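Local coordinates for protein acyl-coenzyme A oxidase acox-1.2 (Caenorhabditis elegans, PDB 5K3J) that catalyses the FAD-dependent desaturation of CoA-linked ascarosides with a five-carbon omega side chain, the first step of their shortening by peroxisomal beta-oxidation, and also binds ATP, at residues A[441-446]-A[525-530]; A[500-505]-A[517-522]; A[388-393]-A[437-442]. All coordinates share one frame; numbering follows the deposited sequence.

Contact 1 of 3, residues A[441-446]-A[525-530]. With ATP (adenosine-5'-triphosphate), chain D.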
loop_
_atom_site.group_PDB
_atom_site.type_symbol
_atom_site.label_atom_id
_atom_site.label_comp_id
_atom_site.label_asym_id
_atom_site.label_seq_id
_atom_site.Cartn_x
_atom_site.Cartn_y
_atom_site.Cartn_z
ATOM N N GLN A 441 6.786 -22.664 0.599
ATOM C CA GLN A 441 7.122 -23.601 1.666
ATOM C C GLN A 441 5.945 -24.513 1.983
ATOM O O GLN A 441 6.119 -25.710 2.207
ATOM C CB GLN A 441 7.561 -22.846 2.921
ATOM C CG GLN A 441 9.061 -22.659 3.041
ATOM C CD GLN A 441 9.766 -23.915 3.507
ATOM O OE1 GLN A 441 9.901 -24.152 4.706
ATOM N NE2 GLN A 441 10.231 -24.720 2.561
ATOM N N LEU A 442 4.747 -23.938 2.002
ATOM C CA LEU A 442 3.529 -24.704 2.235
ATOM C C LEU A 442 3.218 -25.597 1.038
ATOM O O LEU A 442 2.652 -26.681 1.183
ATOM C CB LEU A 442 2.355 -23.765 2.519
ATOM C CG LEU A 442 0.934 -24.330 2.443
ATOM C CD1 LEU A 442 0.738 -25.467 3.429
ATOM C CD2 LEU A 442 -0.067 -23.232 2.700
ATOM N N ALA A 443 3.603 -25.129 -0.144
ATOM C CA ALA A 443 3.394 -25.871 -1.380
ATOM C C ALA A 443 4.176 -27.182 -1.372
ATOM O O ALA A 443 3.750 -28.168 -1.973
ATOM C CB ALA A 443 3.790 -25.027 -2.573
ATOM N N ARG A 444 5.321 -27.185 -0.695
ATOM C CA ARG A 444 6.124 -28.395 -0.560
ATOM C C ARG A 444 5.426 -29.403 0.344
ATOM O O ARG A 444 5.512 -30.612 0.130
ATOM C CB ARG A 444 7.512 -28.065 -0.014
ATOM C CG ARG A 444 8.419 -27.395 -1.026
ATOM C CD ARG A 444 9.821 -27.965 -0.966
ATOM N NE ARG A 444 10.613 -27.628 -2.145
ATOM C CZ ARG A 444 11.270 -28.522 -2.878
ATOM N NH1 ARG A 444 11.973 -28.131 -3.934
ATOM N NH2 ARG A 444 11.228 -29.808 -2.552
ATOM N N TYR A 445 4.733 -28.893 1.355
ATOM C CA TYR A 445 3.976 -29.730 2.276
ATOM C C TYR A 445 2.698 -30.217 1.613
ATOM O O TYR A 445 2.097 -31.197 2.049
ATOM C CB TYR A 445 3.677 -28.950 3.556
ATOM C CG TYR A 445 2.549 -29.471 4.428
ATOM C CD1 TYR A 445 2.774 -30.448 5.395
ATOM C CD2 TYR A 445 1.265 -28.947 4.317
ATOM C CE1 TYR A 445 1.742 -30.906 6.205
ATOM C CE2 TYR A 445 0.233 -29.399 5.120
ATOM C CZ TYR A 445 0.475 -30.377 6.061
ATOM O OH TYR A 445 -0.553 -30.826 6.860
ATOM N N LEU A 446 2.296 -29.528 0.550
ATOM C CA LEU A 446 1.122 -29.913 -0.222
ATOM C C LEU A 446 1.482 -30.976 -1.256
ATOM O O LEU A 446 0.696 -31.889 -1.512
ATOM C CB LEU A 446 0.498 -28.695 -0.906
ATOM C CG LEU A 446 -0.208 -27.697 0.012
ATOM C CD1 LEU A 446 -0.938 -26.634 -0.802
ATOM C CD2 LEU A 446 -1.162 -28.414 0.962
ATOM N N ARG A 525 -0.667 -20.839 -5.982
ATOM C CA ARG A 525 -2.116 -20.763 -6.107
ATOM C C ARG A 525 -2.736 -21.842 -5.234
ATOM O O ARG A 525 -3.781 -21.639 -4.615
ATOM C CB ARG A 525 -2.558 -20.936 -7.559
ATOM C CG ARG A 525 -1.929 -19.950 -8.526
ATOM C CD ARG A 525 -2.389 -20.217 -9.949
ATOM N NE ARG A 525 -1.685 -19.389 -10.926
ATOM C CZ ARG A 525 -2.014 -18.135 -11.221
ATOM N NH1 ARG A 525 -3.036 -17.551 -10.609
ATOM N NH2 ARG A 525 -1.316 -17.462 -12.126
ATOM N N ALA A 526 -2.069 -22.991 -5.190
ATOM C CA ALA A 526 -2.494 -24.111 -4.361
ATOM C C ALA A 526 -2.432 -23.753 -2.883
ATOM O O ALA A 526 -3.384 -23.994 -2.137
ATOM C CB ALA A 526 -1.636 -25.335 -4.645
ATOM N N SER A 527 -1.304 -23.184 -2.466
ATOM C CA SER A 527 -1.110 -22.784 -1.078
ATOM C C SER A 527 -2.201 -21.823 -0.615
ATOM O O SER A 527 -2.849 -22.064 0.400
ATOM C CB SER A 527 0.267 -22.143 -0.892
ATOM O OG SER A 527 1.301 -23.108 -0.993
ATOM N N ARG A 528 -2.400 -20.744 -1.370
ATOM C CA ARG A 528 -3.417 -19.743 -1.050
ATOM C C ARG A 528 -4.802 -20.357 -0.857
ATOM O O ARG A 528 -5.501 -20.037 0.103
ATOM C CB ARG A 528 -3.477 -18.670 -2.142
ATOM C CG ARG A 528 -2.470 -17.547 -1.968
ATOM C CD ARG A 528 -2.701 -16.416 -2.965
ATOM N NE ARG A 528 -1.841 -16.528 -4.140
ATOM C CZ ARG A 528 -2.207 -17.091 -5.286
ATOM N NH1 ARG A 528 -3.424 -17.598 -5.417
ATOM N NH2 ARG A 528 -1.357 -17.145 -6.303
ATOM N N LEU A 529 -5.191 -21.239 -1.771
ATOM C CA LEU A 529 -6.478 -21.917 -1.674
ATOM C C LEU A 529 -6.590 -22.728 -0.382
ATOM O O LEU A 529 -7.619 -22.689 0.293
ATOM C CB LEU A 529 -6.699 -22.820 -2.891
ATOM C CG LEU A 529 -6.985 -22.082 -4.201
ATOM C CD1 LEU A 529 -7.032 -23.044 -5.375
ATOM C CD2 LEU A 529 -8.287 -21.310 -4.087
ATOM N N HIS A 530 -5.523 -23.439 -0.033
ATOM C CA HIS A 530 -5.514 -24.298 1.150
ATOM C C HIS A 530 -5.743 -23.512 2.444
ATOM O O HIS A 530 -6.561 -23.907 3.276
ATOM C CB HIS A 530 -4.191 -25.063 1.232
ATOM C CG HIS A 530 -4.076 -25.950 2.434
ATOM N ND1 HIS A 530 -4.322 -27.305 2.389
ATOM C CD2 HIS A 530 -3.740 -25.672 3.716
ATOM C CE1 HIS A 530 -4.141 -27.824 3.589
ATOM N NE2 HIS A 530 -3.789 -26.855 4.415
HETATM P PG ATP D . -5.463 -16.365 -7.755
HETATM O O1G ATP D . -5.183 -17.841 -7.602
HETATM O O2G ATP D . -5.236 -15.838 -9.153
HETATM O O3G ATP D . -6.750 -15.906 -7.112
HETATM P PB ATP D . -4.055 -14.082 -6.945
HETATM O O1B ATP D . -4.390 -13.476 -5.601
HETATM O O2B ATP D . -4.696 -13.534 -8.198
HETATM O O3B ATP D . -4.308 -15.671 -6.868
HETATM P PA ATP D . -1.802 -14.280 -8.561
HETATM O O1A ATP D . -0.919 -15.506 -8.502
HETATM O O2A ATP D . -2.906 -14.196 -9.589
HETATM O O3A ATP D . -2.455 -14.051 -7.109
HETATM O "O5'" ATP D . -0.869 -12.980 -8.712
HETATM C "C5'" ATP D . -1.432 -11.671 -8.624
HETATM C "C4'" ATP D . -0.433 -10.815 -7.865
HETATM O "O4'" ATP D . -0.693 -10.853 -6.458
HETATM C "C3'" ATP D . 0.969 -11.353 -8.094
HETATM O "O3'" ATP D . 1.806 -10.314 -8.604
HETATM C "C2'" ATP D . 1.450 -11.800 -6.730
HETATM O "O2'" ATP D . 2.813 -11.436 -6.505
HETATM C "C1'" ATP D . 0.524 -11.097 -5.749
HETATM N N9 ATP D . 0.260 -11.925 -4.544
HETATM C C8 ATP D . -0.599 -12.955 -4.474
HETATM N N7 ATP D . -0.616 -13.504 -3.234
HETATM C C5 ATP D . 0.251 -12.811 -2.477
HETATM C C6 ATP D . 0.720 -12.864 -1.072
HETATM N N6 ATP D . 0.244 -13.790 -0.203
HETATM N N1 ATP D . 1.637 -11.949 -0.689
HETATM C C2 ATP D . 2.118 -11.022 -1.541
HETATM N N3 ATP D . 1.740 -10.919 -2.826
HETATM C C4 ATP D . 0.825 -11.769 -3.344
#

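Contact 2 of 3, residues A[500-505]-A[517-522]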
loop_
_atom_site.group_PDB
_atom_site.type_symbol
_atom_site.label_atom_id
_atom_site.label_comp_id
_atom_site.label_asym_id
_atom_site.label_seq_id
_atom_site.Cartn_x
_atom_site.Cartn_y
_atom_site.Cartn_z
ATOM N N GLU A 500 0.986 -32.510 -10.149
ATOM C CA GLU A 500 1.173 -33.366 -11.316
ATOM C C GLU A 500 1.894 -32.639 -12.448
ATOM O O GLU A 500 2.556 -33.270 -13.274
ATOM C CB GLU A 500 -0.175 -33.893 -11.807
ATOM C CG GLU A 500 -0.081 -35.158 -12.640
ATOM C CD GLU A 500 -0.953 -36.273 -12.097
ATOM O OE1 GLU A 500 -1.816 -35.994 -11.238
ATOM O OE2 GLU A 500 -0.772 -37.431 -12.528
ATOM N N LYS A 501 1.754 -31.318 -12.493
ATOM C CA LYS A 501 2.476 -30.518 -13.475
ATOM C C LYS A 501 3.951 -30.504 -13.115
ATOM O O LYS A 501 4.814 -30.682 -13.975
ATOM C CB LYS A 501 1.929 -29.093 -13.548
ATOM C CG LYS A 501 2.759 -28.156 -14.417
ATOM C CD LYS A 501 2.062 -26.821 -14.629
ATOM C CE LYS A 501 2.981 -25.810 -15.301
ATOM N NZ LYS A 501 2.298 -24.514 -15.584
ATOM N N PHE A 502 4.237 -30.298 -11.833
ATOM C CA PHE A 502 5.607 -30.383 -11.343
ATOM C C PHE A 502 6.159 -31.793 -11.555
ATOM O O PHE A 502 7.319 -31.954 -11.928
ATOM C CB PHE A 502 5.673 -29.973 -9.867
ATOM C CG PHE A 502 6.890 -30.472 -9.143
ATOM C CD1 PHE A 502 8.167 -30.124 -9.557
ATOM C CD2 PHE A 502 6.752 -31.266 -8.018
ATOM C CE1 PHE A 502 9.279 -30.585 -8.873
ATOM C CE2 PHE A 502 7.858 -31.723 -7.334
ATOM C CZ PHE A 502 9.123 -31.382 -7.761
ATOM N N LEU A 503 5.320 -32.804 -11.345
ATOM C CA LEU A 503 5.709 -34.194 -11.585
ATOM C C LEU A 503 6.014 -34.466 -13.059
ATOM O O LEU A 503 7.023 -35.092 -13.385
ATOM C CB LEU A 503 4.617 -35.151 -11.100
ATOM C CG LEU A 503 4.455 -35.284 -9.584
ATOM C CD1 LEU A 503 3.385 -36.310 -9.230
ATOM C CD2 LEU A 503 5.787 -35.630 -8.926
ATOM N N LYS A 504 5.134 -33.995 -13.941
ATOM C CA LYS A 504 5.297 -34.186 -15.381
ATOM C C LYS A 504 6.611 -33.605 -15.894
ATOM O O LYS A 504 7.230 -34.150 -16.808
ATOM C CB LYS A 504 4.125 -33.555 -16.141
ATOM C CG LYS A 504 3.132 -34.553 -16.714
ATOM C CD LYS A 504 2.071 -33.842 -17.540
ATOM C CE LYS A 504 1.334 -34.810 -18.452
ATOM N NZ LYS A 504 0.740 -35.956 -17.708
ATOM N N LEU A 505 7.028 -32.494 -15.295
ATOM C CA LEU A 505 8.266 -31.831 -15.680
ATOM C C LEU A 505 9.489 -32.639 -15.251
ATOM O O LEU A 505 10.588 -32.419 -15.752
ATOM C CB LEU A 505 8.323 -30.420 -15.087
ATOM C CG LEU A 505 7.381 -29.393 -15.723
ATOM C CD1 LEU A 505 7.034 -28.291 -14.736
ATOM C CD2 LEU A 505 8.000 -28.802 -16.986
ATOM N N ASN A 517 10.765 -24.799 -10.091
ATOM C CA ASN A 517 10.760 -23.389 -10.457
ATOM C C ASN A 517 9.700 -23.067 -11.509
ATOM O O ASN A 517 8.991 -22.067 -11.400
ATOM C CB ASN A 517 12.145 -22.983 -10.964
ATOM C CG ASN A 517 12.279 -21.487 -11.185
ATOM O OD1 ASN A 517 11.378 -20.713 -10.868
ATOM N ND2 ASN A 517 13.421 -21.073 -11.723
ATOM N N LYS A 518 9.590 -23.924 -12.519
ATOM C CA LYS A 518 8.666 -23.691 -13.624
ATOM C C LYS A 518 7.205 -23.863 -13.224
ATOM O O LYS A 518 6.307 -23.392 -13.918
ATOM C CB LYS A 518 9.001 -24.623 -14.787
ATOM C CG LYS A 518 10.240 -24.212 -15.554
ATOM C CD LYS A 518 10.436 -25.082 -16.778
ATOM C CE LYS A 518 11.410 -24.446 -17.753
ATOM N NZ LYS A 518 11.555 -25.248 -19.000
ATOM N N SER A 519 6.967 -24.534 -12.103
ATOM C CA SER A 519 5.605 -24.737 -11.624
ATOM C C SER A 519 5.307 -23.866 -10.409
ATOM O O SER A 519 4.266 -24.017 -9.774
ATOM C CB SER A 519 5.376 -26.207 -11.277
ATOM O OG SER A 519 6.254 -26.620 -10.249
ATOM N N ALA A 520 6.223 -22.950 -10.103
ATOM C CA ALA A 520 6.203 -22.211 -8.840
ATOM C C ALA A 520 4.943 -21.372 -8.630
ATOM O O ALA A 520 4.501 -21.193 -7.495
ATOM C CB ALA A 520 7.439 -21.324 -8.738
ATOM N N VAL A 521 4.364 -20.858 -9.711
ATOM C CA VAL A 521 3.176 -20.016 -9.592
ATOM C C VAL A 521 1.932 -20.844 -9.273
ATOM O O VAL A 521 1.150 -20.476 -8.397
ATOM C CB VAL A 521 2.923 -19.198 -10.871
ATOM C CG1 VAL A 521 1.677 -18.341 -10.710
ATOM C CG2 VAL A 521 4.121 -18.319 -11.177
ATOM N N GLU A 522 1.757 -21.957 -9.982
ATOM C CA GLU A 522 0.642 -22.868 -9.730
ATOM C C GLU A 522 0.653 -23.358 -8.289
ATOM O O GLU A 522 -0.391 -23.450 -7.642
ATOM C CB GLU A 522 0.692 -24.063 -10.681
ATOM C CG GLU A 522 0.351 -23.720 -12.117
ATOM C CD GLU A 522 -1.054 -23.171 -12.260
ATOM O OE1 GLU A 522 -1.977 -23.724 -11.625
ATOM O OE2 GLU A 522 -1.233 -22.185 -13.001
#

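Contact 3 of 3, residues A[388-393]-A[437-442]. With 6QA (~{S}-[2-[3-[[(2~{R})-4-[[[(2~{R},3~{S},4~{R},5~{R})-5-(6-aminopurin-9-yl)-4-oxidanyl-3-phosphonooxy-oxolan-2-yl]methoxy-oxidanyl-phosphoryl]oxy-oxidanyl-phosphoryl]oxy-3,3-dimethyl-2-oxidanyl-butanoyl]amino]propanoylamino]ethyl] 5-[(2~{R},3~{R},5~{R},6~{S})-6-methyl-3,5-bis(oxidanyl)oxan-2-yl]oxypentanethioate), chain E.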
loop_
_atom_site.group_PDB
_atom_site.type_symbol
_atom_site.label_atom_id
_atom_site.label_comp_id
_atom_site.label_asym_id
_atom_site.label_seq_id
_atom_site.Cartn_x
_atom_site.Cartn_y
_atom_site.Cartn_z
ATOM N N LEU A 388 -0.320 -19.202 6.006
ATOM C CA LEU A 388 -1.268 -18.425 6.793
ATOM C C LEU A 388 -0.799 -16.981 6.967
ATOM O O LEU A 388 -1.593 -16.053 6.828
ATOM C CB LEU A 388 -1.493 -19.070 8.160
ATOM C CG LEU A 388 -2.768 -18.639 8.886
ATOM C CD1 LEU A 388 -3.975 -18.933 8.020
ATOM C CD2 LEU A 388 -2.895 -19.333 10.233
ATOM N N LYS A 389 0.483 -16.782 7.258
ATOM C CA LYS A 389 1.002 -15.428 7.437
ATOM C C LYS A 389 1.052 -14.680 6.106
ATOM O O LYS A 389 0.882 -13.467 6.065
ATOM C CB LYS A 389 2.387 -15.465 8.090
ATOM C CG LYS A 389 3.473 -16.087 7.229
ATOM C CD LYS A 389 4.696 -15.181 7.138
ATOM C CE LYS A 389 4.520 -14.090 6.088
ATOM N NZ LYS A 389 5.672 -13.141 6.053
ATOM N N SER A 390 1.271 -15.413 5.021
ATOM C CA SER A 390 1.377 -14.804 3.702
ATOM C C SER A 390 0.028 -14.290 3.206
ATOM O O SER A 390 -0.105 -13.117 2.856
ATOM C CB SER A 390 1.960 -15.801 2.701
ATOM O OG SER A 390 3.298 -16.118 3.034
ATOM N N VAL A 391 -0.968 -15.171 3.181
ATOM C CA VAL A 391 -2.307 -14.807 2.720
ATOM C C VAL A 391 -2.925 -13.731 3.606
ATOM O O VAL A 391 -3.501 -12.761 3.108
ATOM C CB VAL A 391 -3.242 -16.032 2.678
ATOM C CG1 VAL A 391 -4.693 -15.600 2.504
ATOM C CG2 VAL A 391 -2.831 -16.971 1.557
ATOM N N VAL A 392 -2.793 -13.903 4.918
ATOM C CA VAL A 392 -3.368 -12.971 5.878
ATOM C C VAL A 392 -2.767 -11.575 5.734
ATOM O O VAL A 392 -3.499 -10.603 5.592
ATOM C CB VAL A 392 -3.182 -13.474 7.322
ATOM C CG1 VAL A 392 -3.313 -12.339 8.297
ATOM C CG2 VAL A 392 -4.197 -14.564 7.641
ATOM N N ALA A 393 -1.439 -11.482 5.749
ATOM C CA ALA A 393 -0.761 -10.190 5.630
ATOM C C ALA A 393 -1.074 -9.507 4.300
ATOM O O ALA A 393 -1.212 -8.282 4.236
ATOM C CB ALA A 393 0.746 -10.356 5.788
ATOM N N VAL A 437 8.121 -16.874 -0.873
ATOM C CA VAL A 437 8.939 -17.970 -0.364
ATOM C C VAL A 437 8.163 -18.831 0.631
ATOM O O VAL A 437 8.304 -20.055 0.650
ATOM C CB VAL A 437 10.224 -17.438 0.311
ATOM C CG1 VAL A 437 11.008 -18.571 0.952
ATOM C CG2 VAL A 437 11.082 -16.695 -0.701
ATOM N N MET A 438 7.335 -18.183 1.444
ATOM C CA MET A 438 6.557 -18.875 2.468
ATOM C C MET A 438 5.382 -19.634 1.859
ATOM O O MET A 438 5.021 -20.712 2.332
ATOM C CB MET A 438 6.051 -17.890 3.525
ATOM C CG MET A 438 7.121 -17.378 4.476
ATOM S SD MET A 438 8.046 -18.704 5.274
ATOM C CE MET A 438 9.658 -18.462 4.534
ATOM N N LEU A 439 4.785 -19.060 0.818
ATOM C CA LEU A 439 3.718 -19.728 0.079
ATOM C C LEU A 439 4.274 -20.967 -0.608
ATOM O O LEU A 439 3.582 -21.973 -0.761
ATOM C CB LEU A 439 3.088 -18.786 -0.950
ATOM C CG LEU A 439 2.019 -17.799 -0.475
ATOM C CD1 LEU A 439 1.587 -16.890 -1.613
ATOM C CD2 LEU A 439 0.825 -18.550 0.088
ATOM N N LEU A 440 5.537 -20.879 -1.013
ATOM C CA LEU A 440 6.227 -21.988 -1.658
ATOM C C LEU A 440 6.622 -23.063 -0.656
ATOM O O LEU A 440 6.780 -24.227 -1.018
ATOM C CB LEU A 440 7.465 -21.483 -2.401
ATOM C CG LEU A 440 7.169 -20.866 -3.768
ATOM C CD1 LEU A 440 8.414 -20.223 -4.362
ATOM C CD2 LEU A 440 6.612 -21.935 -4.697
ATOM N N GLN A 441 6.786 -22.664 0.599
ATOM C CA GLN A 441 7.122 -23.601 1.666
ATOM C C GLN A 441 5.945 -24.513 1.983
ATOM O O GLN A 441 6.119 -25.710 2.207
ATOM C CB GLN A 441 7.561 -22.846 2.921
ATOM C CG GLN A 441 9.061 -22.659 3.041
ATOM C CD GLN A 441 9.766 -23.915 3.507
ATOM O OE1 GLN A 441 9.901 -24.152 4.706
ATOM N NE2 GLN A 441 10.231 -24.720 2.561
ATOM N N LEU A 442 4.747 -23.938 2.002
ATOM C CA LEU A 442 3.529 -24.704 2.235
ATOM C C LEU A 442 3.218 -25.597 1.038
ATOM O O LEU A 442 2.652 -26.681 1.183
ATOM C CB LEU A 442 2.355 -23.765 2.519
ATOM C CG LEU A 442 0.934 -24.330 2.443
ATOM C CD1 LEU A 442 0.738 -25.467 3.429
ATOM C CD2 LEU A 442 -0.067 -23.232 2.700
HETATM P P26 6QA E . 16.673 -23.568 4.843
HETATM P P29 6QA E . 16.787 -26.428 3.886
HETATM P P50 6QA E . 11.187 -30.146 1.873
HETATM O O01 6QA E . 4.709 -7.979 13.937
HETATM C C02 6QA E . 5.735 -8.753 14.597
HETATM C C03 6QA E . 7.029 -8.083 14.107
HETATM O O04 6QA E . 8.120 -8.837 14.379
HETATM C C05 6QA E . 8.351 -9.905 13.518
HETATM C C06 6QA E . 9.752 -9.705 12.876
HETATM C C07 6QA E . 10.352 -11.106 12.616
HETATM C C08 6QA E . 11.874 -10.987 12.565
HETATM C C09 6QA E . 12.400 -11.464 11.276
HETATM S S10 6QA E . 13.772 -12.717 11.448
HETATM C C11 6QA E . 13.506 -14.238 10.495
HETATM C C12 6QA E . 12.462 -14.163 9.419
HETATM N N13 6QA E . 13.035 -14.671 8.229
HETATM C C14 6QA E . 12.525 -15.870 7.596
HETATM C C15 6QA E . 13.176 -16.396 6.267
HETATM C C16 6QA E . 13.660 -17.862 6.529
HETATM N N17 6QA E . 13.277 -18.766 5.427
HETATM C C18 6QA E . 14.066 -19.992 5.244
HETATM C C19 6QA E . 13.694 -20.950 4.116
HETATM O O20 6QA E . 12.697 -20.358 3.313
HETATM C C21 6QA E . 13.169 -22.307 4.666
HETATM C C22 6QA E . 13.001 -23.190 3.352
HETATM C C23 6QA E . 11.836 -22.064 5.447
HETATM C C24 6QA E . 14.114 -23.048 5.607
HETATM O O25 6QA E . 15.040 -23.892 4.892
HETATM O O27 6QA E . 16.999 -22.238 4.146
HETATM O O28 6QA E . 17.373 -24.872 3.993
HETATM O O30 6QA E . 17.725 -27.319 4.707
HETATM O O31 6QA E . 15.197 -26.463 4.431
HETATM C C32 6QA E . 14.167 -26.937 3.651
HETATM C C33 6QA E . 13.789 -28.377 4.201
HETATM O O34 6QA E . 13.774 -28.386 5.479
HETATM C C35 6QA E . 12.257 -28.635 6.010
HETATM N N36 6QA E . 11.900 -27.549 6.937
HETATM C C37 6QA E . 12.140 -26.248 6.752
HETATM N N38 6QA E . 11.702 -25.526 7.784
HETATM C C39 6QA E . 11.157 -26.390 8.689
HETATM C C40 6QA E . 11.287 -27.676 8.162
HETATM N N41 6QA E . 10.822 -28.736 8.877
HETATM C C42 6QA E . 10.246 -28.539 10.062
HETATM N N43 6QA E . 10.108 -27.312 10.606
HETATM C C44 6QA E . 10.544 -26.229 9.964
HETATM N N45 6QA E . 10.394 -24.895 10.555
HETATM C C46 6QA E . 11.474 -28.688 4.976
HETATM O O47 6QA E . 10.651 -29.941 5.007
HETATM C C48 6QA E . 12.358 -28.698 3.732
HETATM O O49 6QA E . 12.332 -29.931 3.091
HETATM O O51 6QA E . 11.900 -30.345 0.569
HETATM O O52 6QA E . 10.273 -28.911 1.789
HETATM O O53 6QA E . 10.326 -31.335 2.201
HETATM O O54 6QA E . 16.812 -26.866 2.443
HETATM O O55 6QA E . 17.238 -23.544 6.250
HETATM O O56 6QA E . 14.995 -20.221 5.962
HETATM O O57 6QA E . 11.622 -16.480 8.061
HETATM O O58 6QA E . 11.923 -10.997 10.249
HETATM O O59 6QA E . 7.225 -6.791 14.743
HETATM C C60 6QA E . 7.234 -6.879 16.172
HETATM C C61 6QA E . 7.536 -5.464 16.610
HETATM C C62 6QA E . 5.893 -7.457 16.698
HETATM C C63 6QA E . 5.558 -8.739 16.063
HETATM O O64 6QA E . 6.003 -7.679 18.148
#

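Contact 1 of 3, residues A[441-446]-A[525-530]
The imidazole of His530 takes the CD2 methyl of Leu446 obliquely, an off-centre CH-pi contact with the methyl 4.1 Å from the ring centroid. Tyr467 meets the same ring and bonds to His530 ND1 through its OH. Helix 435-450 of the C-alpha1 region and helix 520-543 of the C-terminal helical region cross here almost at right angles (85°). On the side of helix 520-543 turned from helix 435-450, two guanidinium groups grip the ATP. That of Arg525 has O2G at its edge, in plane, 3.1 Å from NH1, and O1A over one face. The side chain of Arg528, bent at chi3 (-97°), lays one face against the phosphate bridge near O3A and O3B; its NH1 also gives a hydrogen bond of 2.8 Å to ATP O1G. Tyr573 and, from the second subunit, Gln402 and His340 also hydrogen-bond the nucleotide. Between the helices, Leu446 CD1 packs on Ala526 CB while Leu442 CD2 sits 3.8 Å from Ser527 CB. Ser527 OG approaches Ala443 N to 3.2 Å, but at an angle too poor for a hydrogen bond; it is bonded instead to the carbonyl oxygen of Leu439.

Contact 2 of 3, residues A[500-505]-A[517-522]
With chi1 at 61°, Ser519 places OG between its own backbone N and carbonyl carbon, and this hydroxyl lands 3.4 Å from CB of Phe502. Across from it, the chi1 of Phe502 (159°) sets CG opposite the backbone N and swings the ring out from the helix and away from Ser519. The hydroxyl therefore lies against the root of the side chain and reaches the ring obliquely, with CD1 of Phe502 4.1 Å from Ser519 OG. Ser519 OG is hydrogen-bonded to the carbonyl oxygens of Ala515 and Trp516, so its polar end is tied back to the preceding turn while CB and OG pack against helix 481-507 at Phe502.

Two longer side chains flank this centre. Leu505 reaches Lys518 at about a right angle, CD1 lying 4.2 Å from CB of Lys518. Lys501, extended throughout, crosses Glu522 also near a right angle and brings NZ to 4.1 Å from Glu522 CG. No salt bridge forms, since NZ of Lys501 and OE2 of Glu522 remain 5.0 Å apart, although the opposite charges probably attract weakly. The carboxylate is held by Gln494 through OE1 and by Tyr591 of the second subunit through OE2. Gln336 of the second subunit bonds to Asn517 OD1, Lys518 O and Val521 N, which fastens the turn to the dimer interface.

The backbones come closest at Phe502 and Ser519, with CA atoms 5.7 Å apart. Ser519 stands at the N-cap position of helix 520-543 without making a capping bond by its side chain. The arrangement is a tight chain reversal between helices of the C-terminal helical region: the short helix 512-518 leads back from helix 481-507, and Ser519 alone separates it from the long helix that carries the ATP-binding arginines.

Contact 3 of 3, residues A[388-393]-A[437-442]
Helices 379-405 and 435-450 of the acyl-CoA oxidase C-alpha1 region pack here in the wall between the ATP site and the substrate pocket, crossing at -134° with their local axes 8.8 Å apart. Ser390 is the centre of the interface. Its CB lies 3.8 Å from CG of Leu439, and its OG rests against Met438, 3.3 Å from CB. The hydroxyl sits beside the backbone N of Ser390 (chi1 -66°) and is hydrogen-bonded to the carbonyl oxygens of Asn435 and Ser386, so a buried polar group is satisfied by both helices while its carbon neighbours pack.

On one flank, Val391 CG2 meets Leu439 CD2 at 4.2 Å. On the other, the aliphatic part of Lys389 runs past Met438, with Lys389 CD 4.2 Å from Met438 CG; the ammonium end of Lys389 is bonded to the carbonyl oxygens of Gly433 and Gly428.

In Met438 the bend at chi2 (-53°) carries the sulfur away from helix 379-405 toward the bound ascaroside-CoA, and chi3 then sets CE, which lies 3.7 Å from N17, an amide nitrogen of the pantetheine arm. Val437 CG1 lies 3.4 Å from O20 of the same ligand, and the side chain of Gln441 runs by the geminal methyls C22 and C23.

Around the pair, helix 520-543 packs Arg528 and Thr531 on Val391, helix 287-315 brings Arg293 against Lys389 and Met438, and helix 343-363 backs helix 379-405 at Leu388 and Val392.

Overall arrangement
Following the chain from the N terminus, contact 3 comes first: 43 residues separate segments 388-393 and 437-442, and helix 435-450 returns onto helix 379-405 to close the loop. Contact 1 starts on that same helix 435-450, sharing Gln441 and Leu442 with contact 3, and closes a longer loop, with 78 residues between 441-446 and 525-530. Inside this second loop nests contact 2, where 11 residues lie between 500-505 and 517-522, the latter spanning the end of helix 512-518 and the start of helix 520-543. Contacts 1 and 3 have centres 8 Å apart and meet where Arg528 packs on Leu439. Contact 2 reaches contact 3 through Ala520 and Leu440. Together they join the C-alpha1 helices to the C-terminal helices.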